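Local coordinates for UDP-N-acetylglucosamine pyrophosphorylase (Entamoeba histolytica, PDB 3OC9), which probably catalyses uridylyl transfer from UTP to N-acetyl-alpha-D-glucosamine 1-phosphate, yielding UDP-N-acetylglucosamine and diphosphate, at residues V10-N15 and I255-H260; I199-L204 and K321-E326; L60-P65 and F69-E74. One frame throughout, in Å; residues are numbered along the deposited sequence. Where two conformers were deposited one is given.

Contact 1 of 3, residues V10-N15 and I255-H260; sequences VDITTN and IYNCGH
I12 and C258 aim their side chains at each other where the N-terminal loop, ahead of helix 21-32, passes the start of strand 258-261. The closest approach is between I12 CG1 and C258 SG, at 3.7 Å. The isoleucine torsion sets its direction: CG1 stands beside the backbone N and opposite the carbonyl carbon (chi1 -61°), which carries the longer branch across C258 and on toward N257. There the methyl CD1 reaches the O/N end of the amide obliquely, raised from its plane, 4.1 Å from both ND2 and OD1 of N257. V10 also meets the sulfur, more loosely: its backbone O is 3.9 Å from C258 SG and its CG1 4.4 Å, and its side chain packs on I324 and L226 as well. Backbone pairing of C258 with L226 and of G259 with V214 holds the strand side within the sheet.

Polar groups meet through three waters. One accepts from V10 N and donates to I255 O. A second donates both to V10 O and to N257 OD1, the latter at 2.8 Å. The third takes longer bonds from the ND2 groups of N15 and N257, at 3.3 Å and 3.2 Å respectively. With its oxygen accepting and its nitrogen donating, the N257 amide has a defined orientation about its last bond. The chemistry is thus divided: a small patch of carbon and sulfur gives direct packing, while bridging waters supply partners to V10 N and O, I255 O and the N257 amide.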
ATOM      1  N   VAL A  10      18.672 -11.785   7.186  1.00 22.62           N
ATOM      2  CA  VAL A  10      18.528 -10.320   7.309  1.00 22.50           C
ATOM      3  C   VAL A  10      18.085  -9.975   8.752  1.00 22.96           C
ATOM      4  O   VAL A  10      17.103 -10.548   9.232  1.00 24.33           O
ATOM      5  CB  VAL A  10      17.455  -9.791   6.296  1.00 22.42           C
ATOM      6  CG1 VAL A  10      17.182  -8.288   6.487  1.00 22.98           C
ATOM      7  CG2 VAL A  10      17.885 -10.079   4.837  1.00 21.60           C
ATOM      8  N   ASP A  11      18.775  -9.045   9.430  1.00 22.77           N
ATOM      9  CA  ASP A  11      18.376  -8.581  10.790  1.00 23.96           C
ATOM     10  C   ASP A  11      17.271  -7.494  10.734  1.00 22.53           C
ATOM     11  O   ASP A  11      17.321  -6.587   9.880  1.00 22.75           O
ATOM     12  CB  ASP A  11      19.560  -7.988  11.567  1.00 25.46           C
ATOM     13  CG  ASP A  11      20.728  -8.960  11.741  1.00 29.60           C
ATOM     14  OD1 ASP A  11      20.512 -10.132  12.139  1.00 34.31           O
ATOM     15  OD2 ASP A  11      21.867  -8.539  11.472  1.00 35.32           O
ATOM     16  N   ILE A  12      16.310  -7.582  11.660  1.00 21.58           N
ATOM     17  CA  ILE A  12      15.236  -6.571  11.809  1.00 21.01           C
ATOM     18  C   ILE A  12      15.834  -5.385  12.571  1.00 21.26           C
ATOM     19  O   ILE A  12      16.242  -5.536  13.723  1.00 21.68           O
ATOM     20  CB  ILE A  12      13.985  -7.166  12.568  1.00 21.46           C
ATOM     21  CG1 ILE A  12      13.381  -8.351  11.772  1.00 22.44           C
ATOM     22  CG2 ILE A  12      12.921  -6.056  12.906  1.00 21.37           C
ATOM     23  CD1 ILE A  12      12.301  -9.186  12.539  1.00 23.14           C
ATOM     24  N   THR A  13      15.950  -4.225  11.913  1.00 20.78           N
ATOM     25  CA  THR A  13      16.640  -3.063  12.507  1.00 20.32           C
ATOM     26  C   THR A  13      15.997  -2.608  13.835  1.00 21.14           C
ATOM     27  O   THR A  13      16.711  -2.259  14.796  1.00 21.79           O
ATOM     28  CB  THR A  13      16.754  -1.872  11.492  1.00 20.78           C
ATOM     29  OG1 THR A  13      17.042  -2.382  10.163  1.00 20.49           O
ATOM     30  CG2 THR A  13      17.865  -0.919  11.910  1.00 19.12           C
ATOM     31  N   THR A  14      14.664  -2.605  13.875  1.00 20.30           N
ATOM     32  CA  THR A  14      13.876  -2.173  15.067  1.00 22.21           C
ATOM     33  C   THR A  14      14.016  -3.082  16.326  1.00 22.98           C
ATOM     34  O   THR A  14      13.572  -2.704  17.434  1.00 23.47           O
ATOM     35  CB  THR A  14      12.365  -1.915  14.700  1.00 21.54           C
ATOM     36  OG1 THR A  14      11.796  -3.068  14.047  1.00 21.57           O
ATOM     37  CG2 THR A  14      12.251  -0.733  13.775  1.00 21.71           C
ATOM     38  N   ASN A  15      14.641  -4.255  16.183  1.00 23.09           N
ATOM     39  CA  ASN A  15      14.973  -5.103  17.357  1.00 25.11           C
ATOM     40  C   ASN A  15      16.037  -4.447  18.270  1.00 26.25           C
ATOM     41  O   ASN A  15      15.997  -4.605  19.507  1.00 27.68           O
ATOM     42  CB  ASN A  15      15.487  -6.506  16.936  1.00 24.78           C
ATOM     43  CG  ASN A  15      14.365  -7.483  16.534  1.00 25.98           C
ATOM     44  OD1 ASN A  15      13.170  -7.186  16.644  1.00 29.71           O
ATOM     45  ND2 ASN A  15      14.764  -8.663  16.049  1.00 28.06           N
ATOM     46  N   ILE A 255      14.449 -18.623  10.607  1.00 25.66           N
ATOM     47  CA  ILE A 255      15.725 -17.952  10.298  0.50 25.47           C
ATOM     48  C   ILE A 255      15.505 -16.780   9.333  1.00 24.37           C
ATOM     49  O   ILE A 255      16.033 -15.668   9.525  1.00 24.70           O
ATOM     50  CB  ILE A 255      16.705 -18.967   9.646  0.50 25.24           C
ATOM     51  CG1 ILE A 255      17.064 -20.068  10.636  0.50 27.17           C
ATOM     52  CG2 ILE A 255      17.987 -18.278   9.136  0.50 25.61           C
ATOM     53  CD1 ILE A 255      18.027 -19.621  11.683  0.50 27.32           C
ATOM     54  N   TYR A 256      14.738 -17.061   8.276  1.00 23.73           N
ATOM     55  CA  TYR A 256      14.290 -16.061   7.284  1.00 22.72           C
ATOM     56  C   TYR A 256      12.832 -15.655   7.584  1.00 21.54           C
ATOM     57  O   TYR A 256      11.875 -16.206   7.013  1.00 21.74           O
ATOM     58  CB  TYR A 256      14.449 -16.612   5.862  1.00 22.45           C
ATOM     59  CG  TYR A 256      15.908 -16.859   5.471  1.00 24.32           C
ATOM     60  CD1 TYR A 256      16.651 -15.866   4.815  1.00 23.01           C
ATOM     61  CD2 TYR A 256      16.540 -18.077   5.759  1.00 26.11           C
ATOM     62  CE1 TYR A 256      18.010 -16.081   4.469  1.00 25.57           C
ATOM     63  CE2 TYR A 256      17.892 -18.300   5.415  1.00 27.80           C
ATOM     64  CZ  TYR A 256      18.610 -17.299   4.764  1.00 27.59           C
ATOM     65  OH  TYR A 256      19.941 -17.523   4.427  1.00 28.25           O
ATOM     66  N   ASN A 257      12.684 -14.684   8.487  1.00 20.82           N
ATOM     67  CA  ASN A 257      11.376 -14.315   9.064  1.00 20.78           C
ATOM     68  C   ASN A 257      10.816 -12.946   8.628  1.00 20.49           C
ATOM     69  O   ASN A 257       9.779 -12.503   9.142  1.00 19.68           O
ATOM     70  CB  ASN A 257      11.408 -14.419  10.612  1.00 21.77           C
ATOM     71  CG  ASN A 257      12.340 -13.394  11.272  1.00 23.32           C
ATOM     72  OD1 ASN A 257      13.155 -12.724  10.612  1.00 21.94           O
ATOM     73  ND2 ASN A 257      12.208 -13.255  12.595  1.00 25.43           N
ATOM     74  N   CYS A 258      11.483 -12.285   7.679  1.00 19.23           N
ATOM     75  CA  CYS A 258      11.070 -10.919   7.262  1.00 19.75           C
ATOM     76  C   CYS A 258      10.038 -10.946   6.115  1.00 19.93           C
ATOM     77  O   CYS A 258      10.408 -10.935   4.926  1.00 19.91           O
ATOM     78  CB  CYS A 258      12.320 -10.080   6.875  1.00 19.60           C
ATOM     79  SG  CYS A 258      13.439  -9.655   8.282  1.00 22.27           S
ATOM     80  N   GLY A 259       8.745 -10.986   6.462  1.00 19.20           N
ATOM     81  CA  GLY A 259       7.659 -11.000   5.456  1.00 19.22           C
ATOM     82  C   GLY A 259       7.415  -9.640   4.795  1.00 19.40           C
ATOM     83  O   GLY A 259       6.979  -8.699   5.462  1.00 19.14           O
ATOM     84  N   HIS A 260       7.630  -9.549   3.471  1.00 18.14           N
ATOM     85  CA  HIS A 260       7.472  -8.256   2.735  1.00 18.35           C
ATOM     86  C   HIS A 260       5.994  -7.932   2.483  1.00 19.02           C
ATOM     87  O   HIS A 260       5.295  -8.713   1.828  1.00 19.63           O
ATOM     88  CB  HIS A 260       8.242  -8.314   1.381  1.00 18.01           C
ATOM     89  CG  HIS A 260       7.977  -7.145   0.469  1.00 17.24           C
ATOM     90  ND1 HIS A 260       7.358  -7.283  -0.758  1.00 17.77           N
ATOM     91  CD2 HIS A 260       8.254  -5.821   0.607  1.00 17.63           C
ATOM     92  CE1 HIS A 260       7.247  -6.088  -1.328  1.00 20.01           C
ATOM     93  NE2 HIS A 260       7.792  -5.183  -0.525  1.00 16.03           N
TER
HETATM   94  O   HOH W   1      16.057 -13.064   8.174  1.00 15.49           O
HETATM   95  O   HOH W   2      15.591 -11.635  11.430  1.00 26.07           O
HETATM   96  O   HOH W   3      13.756 -11.555  14.875  1.00 28.88           O

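Contact 2 of 3, residues I199-L204 and K321-E326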
ATOM      1  N   ILE A 199       8.785   8.125   8.761  1.00 19.96           N
ATOM      2  CA  ILE A 199       9.527   9.268   8.149  1.00 20.16           C
ATOM      3  C   ILE A 199      10.702   9.697   9.063  1.00 20.85           C
ATOM      4  O   ILE A 199      11.841   9.886   8.600  1.00 21.11           O
ATOM      5  CB  ILE A 199       8.574  10.487   7.855  1.00 20.66           C
ATOM      6  CG1 ILE A 199       7.462  10.102   6.863  1.00 21.06           C
ATOM      7  CG2 ILE A 199       9.364  11.786   7.440  1.00 21.82           C
ATOM      8  CD1 ILE A 199       7.911   9.674   5.470  1.00 20.36           C
ATOM      9  N   GLY A 200      10.438   9.809  10.367  1.00 21.04           N
ATOM     10  CA  GLY A 200      11.498  10.158  11.332  1.00 22.18           C
ATOM     11  C   GLY A 200      12.608   9.106  11.453  1.00 22.66           C
ATOM     12  O   GLY A 200      13.808   9.443  11.541  1.00 23.19           O
ATOM     13  N   TYR A 201      12.215   7.834  11.424  1.00 22.28           N
ATOM     14  CA  TYR A 201      13.175   6.699  11.473  1.00 22.57           C
ATOM     15  C   TYR A 201      14.120   6.702  10.241  1.00 23.38           C
ATOM     16  O   TYR A 201      15.363   6.630  10.385  1.00 23.46           O
ATOM     17  CB  TYR A 201      12.402   5.368  11.627  1.00 22.41           C
ATOM     18  CG  TYR A 201      13.208   4.161  12.126  1.00 20.74           C
ATOM     19  CD1 TYR A 201      13.481   3.998  13.487  1.00 22.66           C
ATOM     20  CD2 TYR A 201      13.659   3.165  11.235  1.00 20.93           C
ATOM     21  CE1 TYR A 201      14.196   2.875  13.969  1.00 22.22           C
ATOM     22  CE2 TYR A 201      14.389   2.028  11.713  1.00 21.27           C
ATOM     23  CZ  TYR A 201      14.649   1.899  13.078  1.00 22.67           C
ATOM     24  OH  TYR A 201      15.376   0.801  13.565  1.00 21.73           O
ATOM     25  N   MET A 202      13.558   6.808   9.032  1.00 23.32           N
ATOM     26  CA  MET A 202      14.408   6.835   7.841  1.00 24.13           C
ATOM     27  C   MET A 202      15.300   8.100   7.730  1.00 24.99           C
ATOM     28  O   MET A 202      16.413   8.030   7.190  1.00 24.48           O
ATOM     29  CB  MET A 202      13.645   6.433   6.549  1.00 25.24           C
ATOM     30  CG  MET A 202      12.703   7.461   5.946  1.00 24.24           C
ATOM     31  SD  MET A 202      11.881   6.785   4.442  1.00 23.94           S
ATOM     32  CE  MET A 202      13.263   6.367   3.373  1.00 22.00           C
ATOM     33  N   ASP A 203      14.860   9.228   8.302  1.00 25.23           N
ATOM     34  CA  ASP A 203      15.706  10.440   8.241  1.00 26.74           C
ATOM     35  C   ASP A 203      16.909  10.352   9.164  1.00 27.30           C
ATOM     36  O   ASP A 203      18.033  10.651   8.741  1.00 28.25           O
ATOM     37  CB  ASP A 203      14.921  11.736   8.482  1.00 27.51           C
ATOM     38  CG  ASP A 203      15.772  13.001   8.231  1.00 28.83           C
ATOM     39  OD1 ASP A 203      16.218  13.242   7.080  1.00 30.43           O
ATOM     40  OD2 ASP A 203      15.990  13.752   9.195  1.00 29.90           O
ATOM     41  N   LEU A 204      16.695   9.894  10.393  1.00 27.29           N
ATOM     42  CA  LEU A 204      17.796   9.838  11.363  1.00 28.91           C
ATOM     43  C   LEU A 204      18.842   8.738  11.041  1.00 27.73           C
ATOM     44  O   LEU A 204      20.049   8.901  11.359  1.00 27.97           O
ATOM     45  CB  LEU A 204      17.269   9.822  12.816  1.00 30.02           C
ATOM     46  CG  LEU A 204      16.373  11.028  13.243  1.00 33.90           C
ATOM     47  CD1 LEU A 204      15.923  10.940  14.703  1.00 36.52           C
ATOM     48  CD2 LEU A 204      17.027  12.401  12.985  1.00 36.28           C
ATOM     49  N   LYS A 321      22.007   1.565   1.411  1.00 23.13           N
ATOM     50  CA  LYS A 321      21.565   1.936   2.770  1.00 22.43           C
ATOM     51  C   LYS A 321      20.079   1.592   2.929  1.00 21.28           C
ATOM     52  O   LYS A 321      19.204   2.318   2.409  1.00 20.07           O
ATOM     53  CB  LYS A 321      21.793   3.422   3.035  1.00 24.05           C
ATOM     54  CG  LYS A 321      23.278   3.848   2.924  1.00 26.99           C
ATOM     55  CD  LYS A 321      23.458   5.353   3.128  1.00 33.97           C
ATOM     56  CE  LYS A 321      23.404   5.781   4.595  1.00 37.67           C
ATOM     57  NZ  LYS A 321      24.101   4.837   5.515  1.00 41.83           N
ATOM     58  N   VAL A 322      19.805   0.486   3.628  1.00 19.73           N
ATOM     59  CA  VAL A 322      18.411  -0.028   3.767  1.00 19.61           C
ATOM     60  C   VAL A 322      18.101  -0.316   5.244  1.00 19.47           C
ATOM     61  O   VAL A 322      18.906  -0.983   5.930  1.00 20.81           O
ATOM     62  CB  VAL A 322      18.216  -1.357   2.958  1.00 18.77           C
ATOM     63  CG1 VAL A 322      16.797  -1.963   3.178  1.00 18.69           C
ATOM     64  CG2 VAL A 322      18.508  -1.161   1.453  1.00 19.07           C
ATOM     65  N   SER A 323      16.978   0.201   5.752  1.00 18.75           N
ATOM     66  CA  SER A 323      16.518  -0.146   7.105  1.00 18.78           C
ATOM     67  C   SER A 323      15.246  -1.038   7.055  1.00 18.10           C
ATOM     68  O   SER A 323      14.444  -0.930   6.096  1.00 17.66           O
ATOM     69  CB  SER A 323      16.319   1.136   7.948  1.00 19.07           C
ATOM     70  OG  SER A 323      15.360   2.027   7.381  1.00 20.79           O
ATOM     71  N   ILE A 324      15.085  -1.915   8.064  1.00 17.56           N
ATOM     72  CA  ILE A 324      13.962  -2.876   8.153  0.70 17.60           C
ATOM     73  C   ILE A 324      13.119  -2.567   9.414  1.00 17.74           C
ATOM     74  O   ILE A 324      13.630  -2.617  10.544  1.00 17.41           O
ATOM     75  CB  ILE A 324      14.485  -4.366   8.191  0.70 17.44           C
ATOM     76  CG1 ILE A 324      15.506  -4.640   7.070  0.70 18.48           C
ATOM     77  CG2 ILE A 324      13.320  -5.397   8.142  0.70 18.15           C
ATOM     78  CD1 ILE A 324      15.008  -4.310   5.642  0.70 16.04           C
ATOM     79  N   PHE A 325      11.837  -2.246   9.207  1.00 16.87           N
ATOM     80  CA  PHE A 325      10.898  -1.711  10.256  1.00 17.99           C
ATOM     81  C   PHE A 325       9.777  -2.734  10.542  1.00 18.10           C
ATOM     82  O   PHE A 325       8.893  -2.959   9.685  1.00 17.10           O
ATOM     83  CB  PHE A 325      10.333  -0.367   9.694  1.00 18.02           C
ATOM     84  CG  PHE A 325       9.501   0.496  10.669  1.00 19.59           C
ATOM     85  CD1 PHE A 325       8.264   0.070  11.151  1.00 19.05           C
ATOM     86  CD2 PHE A 325       9.932   1.792  10.996  1.00 21.73           C
ATOM     87  CE1 PHE A 325       7.472   0.904  11.987  1.00 21.20           C
ATOM     88  CE2 PHE A 325       9.160   2.635  11.828  1.00 23.09           C
ATOM     89  CZ  PHE A 325       7.925   2.179  12.325  1.00 20.02           C
ATOM     90  N   GLU A 326       9.772  -3.351  11.732  1.00 18.14           N
ATOM     91  CA  GLU A 326       8.691  -4.325  12.070  1.00 19.01           C
ATOM     92  C   GLU A 326       7.342  -3.662  12.429  1.00 18.91           C
ATOM     93  O   GLU A 326       7.310  -2.752  13.279  1.00 19.58           O
ATOM     94  CB  GLU A 326       9.122  -5.247  13.256  1.00 19.87           C
ATOM     95  CG  GLU A 326       8.053  -6.351  13.591  1.00 21.89           C
ATOM     96  CD  GLU A 326       8.316  -7.154  14.886  1.00 26.62           C
ATOM     97  OE1 GLU A 326       9.308  -6.881  15.612  1.00 28.63           O
ATOM     98  OE2 GLU A 326       7.511  -8.073  15.176  1.00 26.45           O
TER
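Y201 of helix 196-204 and F325 of strand 322-326 form a T-shaped pair where a helix packs on the mixed sheet of this GT-A-clan nucleotidyltransferase. The edge of F325 is turned to the face of Y201, with the planes at 83° and the ring centroids 5.6 Å apart. The closest approach is made by CD2 of the phenylalanine, 4.0 Å from CD2 of Y201 and 4.2 Å from its CG. Two residues back along the strand, S323 faces the helix as well, bringing its CB to 4.3 Å from CE2 of Y201, so the tyrosine ring lies along two consecutive inward-facing positions. Both aromatic side chains leave the backbone with CG opposite the N atom (chi1 -162° for Y201, -171° for F325), and this sends each ring across the space between helix and strand.

Around this first shell, the strand is fixed by parallel pairing with 209-215, in which S323 bonds to I209 and I211, and F325 to I211 and I213. H23 of helix 21-32 adds another edge-to-face contact to Y201, while S323 OG is hydrogen-bonded to S207 OG. All three contacting residues are buried, and the polar end of the tyrosine is satisfied at the N-terminal loop: Y201 OH donates to the backbone oxygen of I17.

Contact 3 of 3, residues L60-P65 and F69-E74; sequences LPFEIP and FQMTSE
L60 and F62, the residues that meet M71, flank an inverse gamma turn centred on P61 and closed by a 2.8 Å bond from F62 N to L60 O. The turn directs both side chains toward helix 68-87 and lays L60 CB 3.8 Å above one face of the F62 ring, near its rim. M71 comes from the helix with a chain bent at chi2 (-108°) and chi3 (83°), and its sulfur rests against both from the helix side: SD is 3.6 Å from L60 CD1 and 3.8 Å from F62 CE2. This is a Met-aromatic contact at the ring edge, SD lying close to the ring plane. M71 has two deposited conformers, and these sulfur distances belong to one of them.

One turn of the same helix is tied by Q70 NE2 donating to E74 OE2 at 3.2 Å, while E74 OE1 forms a salt bridge with K66. W354 and K351 of helix 347-364 also touch F62. The two segments adhere mainly by dispersion, and a sulfur beside the CE2 edge of the ring is consistent with a small electrostatic gain.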
ATOM      1  N   LEU A  60     -16.942   0.583   1.053  1.00 28.41           N
ATOM      2  CA  LEU A  60     -16.945  -0.365   2.186  1.00 29.09           C
ATOM      3  C   LEU A  60     -18.285  -0.334   2.961  1.00 29.23           C
ATOM      4  O   LEU A  60     -18.729   0.732   3.371  1.00 29.20           O
ATOM      5  CB  LEU A  60     -15.755  -0.067   3.109  1.00 28.93           C
ATOM      6  CG  LEU A  60     -14.429  -0.066   2.318  1.00 30.82           C
ATOM      7  CD1 LEU A  60     -13.381   0.900   2.893  1.00 33.92           C
ATOM      8  CD2 LEU A  60     -13.887  -1.476   2.232  1.00 33.29           C
ATOM      9  N   PRO A  61     -18.914  -1.510   3.200  1.00 30.17           N
ATOM     10  CA  PRO A  61     -20.232  -1.474   3.871  1.00 31.13           C
ATOM     11  C   PRO A  61     -20.189  -1.314   5.403  1.00 31.04           C
ATOM     12  O   PRO A  61     -20.709  -2.172   6.125  1.00 31.75           O
ATOM     13  CB  PRO A  61     -20.860  -2.819   3.467  1.00 32.15           C
ATOM     14  CG  PRO A  61     -19.655  -3.753   3.335  1.00 32.84           C
ATOM     15  CD  PRO A  61     -18.538  -2.874   2.778  1.00 29.98           C
ATOM     16  N   PHE A  62     -19.614  -0.212   5.884  1.00 30.28           N
ATOM     17  CA  PHE A  62     -19.610   0.125   7.302  1.00 30.47           C
ATOM     18  C   PHE A  62     -20.984   0.717   7.688  1.00 30.77           C
ATOM     19  O   PHE A  62     -21.848   0.919   6.809  1.00 31.90           O
ATOM     20  CB  PHE A  62     -18.494   1.130   7.650  1.00 29.96           C
ATOM     21  CG  PHE A  62     -17.081   0.655   7.335  1.00 30.61           C
ATOM     22  CD1 PHE A  62     -16.711  -0.673   7.500  1.00 31.72           C
ATOM     23  CD2 PHE A  62     -16.116   1.573   6.905  1.00 32.17           C
ATOM     24  CE1 PHE A  62     -15.388  -1.095   7.229  1.00 32.99           C
ATOM     25  CE2 PHE A  62     -14.789   1.160   6.625  1.00 33.12           C
ATOM     26  CZ  PHE A  62     -14.441  -0.183   6.792  1.00 32.35           C
ATOM     27  N   GLU A  63     -21.184   1.008   8.972  1.00 30.69           N
ATOM     28  CA  GLU A  63     -22.418   1.703   9.410  1.00 31.80           C
ATOM     29  C   GLU A  63     -22.542   3.077   8.734  1.00 31.32           C
ATOM     30  O   GLU A  63     -23.654   3.528   8.420  1.00 31.70           O
ATOM     31  CB  GLU A  63     -22.503   1.818  10.940  1.00 32.65           C
ATOM     32  CG  GLU A  63     -22.639   0.459  11.689  1.00 34.29           C
ATOM     33  CD  GLU A  63     -23.907  -0.307  11.336  1.00 38.45           C
ATOM     34  OE1 GLU A  63     -24.983   0.319  11.263  1.00 39.93           O
ATOM     35  OE2 GLU A  63     -23.826  -1.537  11.125  1.00 40.98           O
ATOM     36  N   ILE A  64     -21.394   3.727   8.534  1.00 30.57           N
ATOM     37  CA  ILE A  64     -21.291   4.946   7.716  0.50 30.47           C
ATOM     38  C   ILE A  64     -20.429   4.597   6.486  1.00 30.13           C
ATOM     39  O   ILE A  64     -19.195   4.517   6.581  1.00 29.28           O
ATOM     40  CB  ILE A  64     -20.666   6.138   8.508  0.50 30.26           C
ATOM     41  CG1 ILE A  64     -21.410   6.391   9.825  0.50 31.21           C
ATOM     42  CG2 ILE A  64     -20.609   7.410   7.653  0.50 30.09           C
ATOM     43  CD1 ILE A  64     -22.902   6.698   9.668  0.50 30.72           C
ATOM     44  N   PRO A  65     -21.069   4.365   5.320  1.00 30.63           N
ATOM     45  CA  PRO A  65     -20.309   3.822   4.177  1.00 30.38           C
ATOM     46  C   PRO A  65     -19.384   4.833   3.488  1.00 29.83           C
ATOM     47  O   PRO A  65     -19.833   5.933   3.129  1.00 30.00           O
ATOM     48  CB  PRO A  65     -21.401   3.365   3.199  1.00 31.27           C
ATOM     49  CG  PRO A  65     -22.730   3.658   3.879  1.00 32.07           C
ATOM     50  CD  PRO A  65     -22.467   4.661   4.948  1.00 31.87           C
ATOM     51  N   PHE A  69     -10.793   5.282  -1.577  1.00 22.65           N
ATOM     52  CA  PHE A  69     -10.229   6.619  -1.876  1.00 21.92           C
ATOM     53  C   PHE A  69     -10.608   7.679  -0.818  1.00 22.31           C
ATOM     54  O   PHE A  69      -9.753   8.507  -0.454  1.00 21.98           O
ATOM     55  CB  PHE A  69     -10.634   7.141  -3.275  1.00 22.32           C
ATOM     56  CG  PHE A  69      -9.855   6.541  -4.465  1.00 22.28           C
ATOM     57  CD1 PHE A  69      -8.520   6.135  -4.361  1.00 23.53           C
ATOM     58  CD2 PHE A  69     -10.473   6.467  -5.722  1.00 25.23           C
ATOM     59  CE1 PHE A  69      -7.825   5.618  -5.487  1.00 24.95           C
ATOM     60  CE2 PHE A  69      -9.790   5.970  -6.851  1.00 26.22           C
ATOM     61  CZ  PHE A  69      -8.467   5.531  -6.725  1.00 24.75           C
ATOM     62  N   GLN A  70     -11.867   7.674  -0.339  1.00 21.96           N
ATOM     63  CA  GLN A  70     -12.304   8.605   0.731  1.00 22.29           C
ATOM     64  C   GLN A  70     -11.544   8.385   2.074  1.00 22.03           C
ATOM     65  O   GLN A  70     -11.187   9.372   2.735  1.00 21.60           O
ATOM     66  CB  GLN A  70     -13.841   8.572   0.957  1.00 23.85           C
ATOM     67  CG  GLN A  70     -14.323   9.557   2.080  1.00 24.81           C
ATOM     68  CD  GLN A  70     -15.859   9.723   2.166  1.00 30.33           C
ATOM     69  OE1 GLN A  70     -16.620   9.132   1.386  1.00 31.77           O
ATOM     70  NE2 GLN A  70     -16.309  10.549   3.118  1.00 30.54           N
ATOM     71  N   MET A  71     -11.330   7.121   2.475  1.00 21.96           N
ATOM     72  CA  MET A  71     -10.525   6.760   3.672  0.50 22.15           C
ATOM     73  C   MET A  71      -9.118   7.395   3.625  1.00 21.39           C
ATOM     74  O   MET A  71      -8.655   8.056   4.587  1.00 21.43           O
ATOM     75  CB  MET A  71     -10.345   5.230   3.792  0.50 22.71           C
ATOM     76  CG  MET A  71     -11.573   4.336   3.574  0.50 25.99           C
ATOM     77  SD  MET A  71     -12.224   3.564   5.062  0.50 31.51           S
ATOM     78  CE  MET A  71     -13.223   4.910   5.688  0.50 31.16           C
ATOM     79  N   THR A  72      -8.422   7.166   2.502  1.00 20.51           N
ATOM     80  CA  THR A  72      -7.079   7.742   2.279  1.00 20.15           C
ATOM     81  C   THR A  72      -7.091   9.287   2.342  1.00 19.96           C
ATOM     82  O   THR A  72      -6.241   9.893   3.006  1.00 20.41           O
ATOM     83  CB  THR A  72      -6.432   7.217   0.943  1.00 20.03           C
ATOM     84  OG1 THR A  72      -6.485   5.780   0.916  1.00 20.76           O
ATOM     85  CG2 THR A  72      -4.958   7.690   0.801  1.00 19.97           C
ATOM     86  N   SER A  73      -8.068   9.931   1.681  1.00 19.67           N
ATOM     87  CA  SER A  73      -8.194  11.397   1.746  1.00 20.14           C
ATOM     88  C   SER A  73      -8.291  11.912   3.197  1.00 20.63           C
ATOM     89  O   SER A  73      -7.625  12.894   3.570  1.00 21.27           O
ATOM     90  CB  SER A  73      -9.409  11.895   0.915  1.00 19.87           C
ATOM     91  OG  SER A  73      -9.246  11.523  -0.464  1.00 20.24           O
ATOM     92  N   GLU A  74      -9.099  11.232   4.008  1.00 20.97           N
ATOM     93  CA  GLU A  74      -9.347  11.647   5.406  1.00 22.04           C
ATOM     94  C   GLU A  74      -8.109  11.470   6.317  1.00 21.34           C
ATOM     95  O   GLU A  74      -7.821  12.329   7.177  1.00 21.01           O
ATOM     96  CB  GLU A  74     -10.596  10.931   5.965  1.00 22.80           C
ATOM     97  CG  GLU A  74     -11.928  11.449   5.331  1.00 25.76           C
ATOM     98  CD  GLU A  74     -13.196  10.773   5.873  1.00 30.74           C
ATOM     99  OE1 GLU A  74     -13.100   9.748   6.580  1.00 33.57           O
ATOM    100  OE2 GLU A  74     -14.306  11.261   5.543  1.00 32.35           O
TER

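In the fold
From the N terminus, segment 10-15 is the first to be used, but its partner 255-260 arrives some 240 residues later, so contact 1 closes a very long loop. Within that loop, contact 3 closes almost at once, joining 60-65 to the nearby helix 68-87. Contact 2 opens at 199-204, still inside the span of contact 1, and finishes beyond it at 321-326; the two therefore cross. They also touch: the T13 and T14 hydroxyls hydrogen-bond to the backbone N of I324 and E326, binding the N-terminal loop to the sheet edge beside 209-215. Contact 3 lies on the opposite side of the chain's centre from the other two, its centre about 30 Å from that of contact 2.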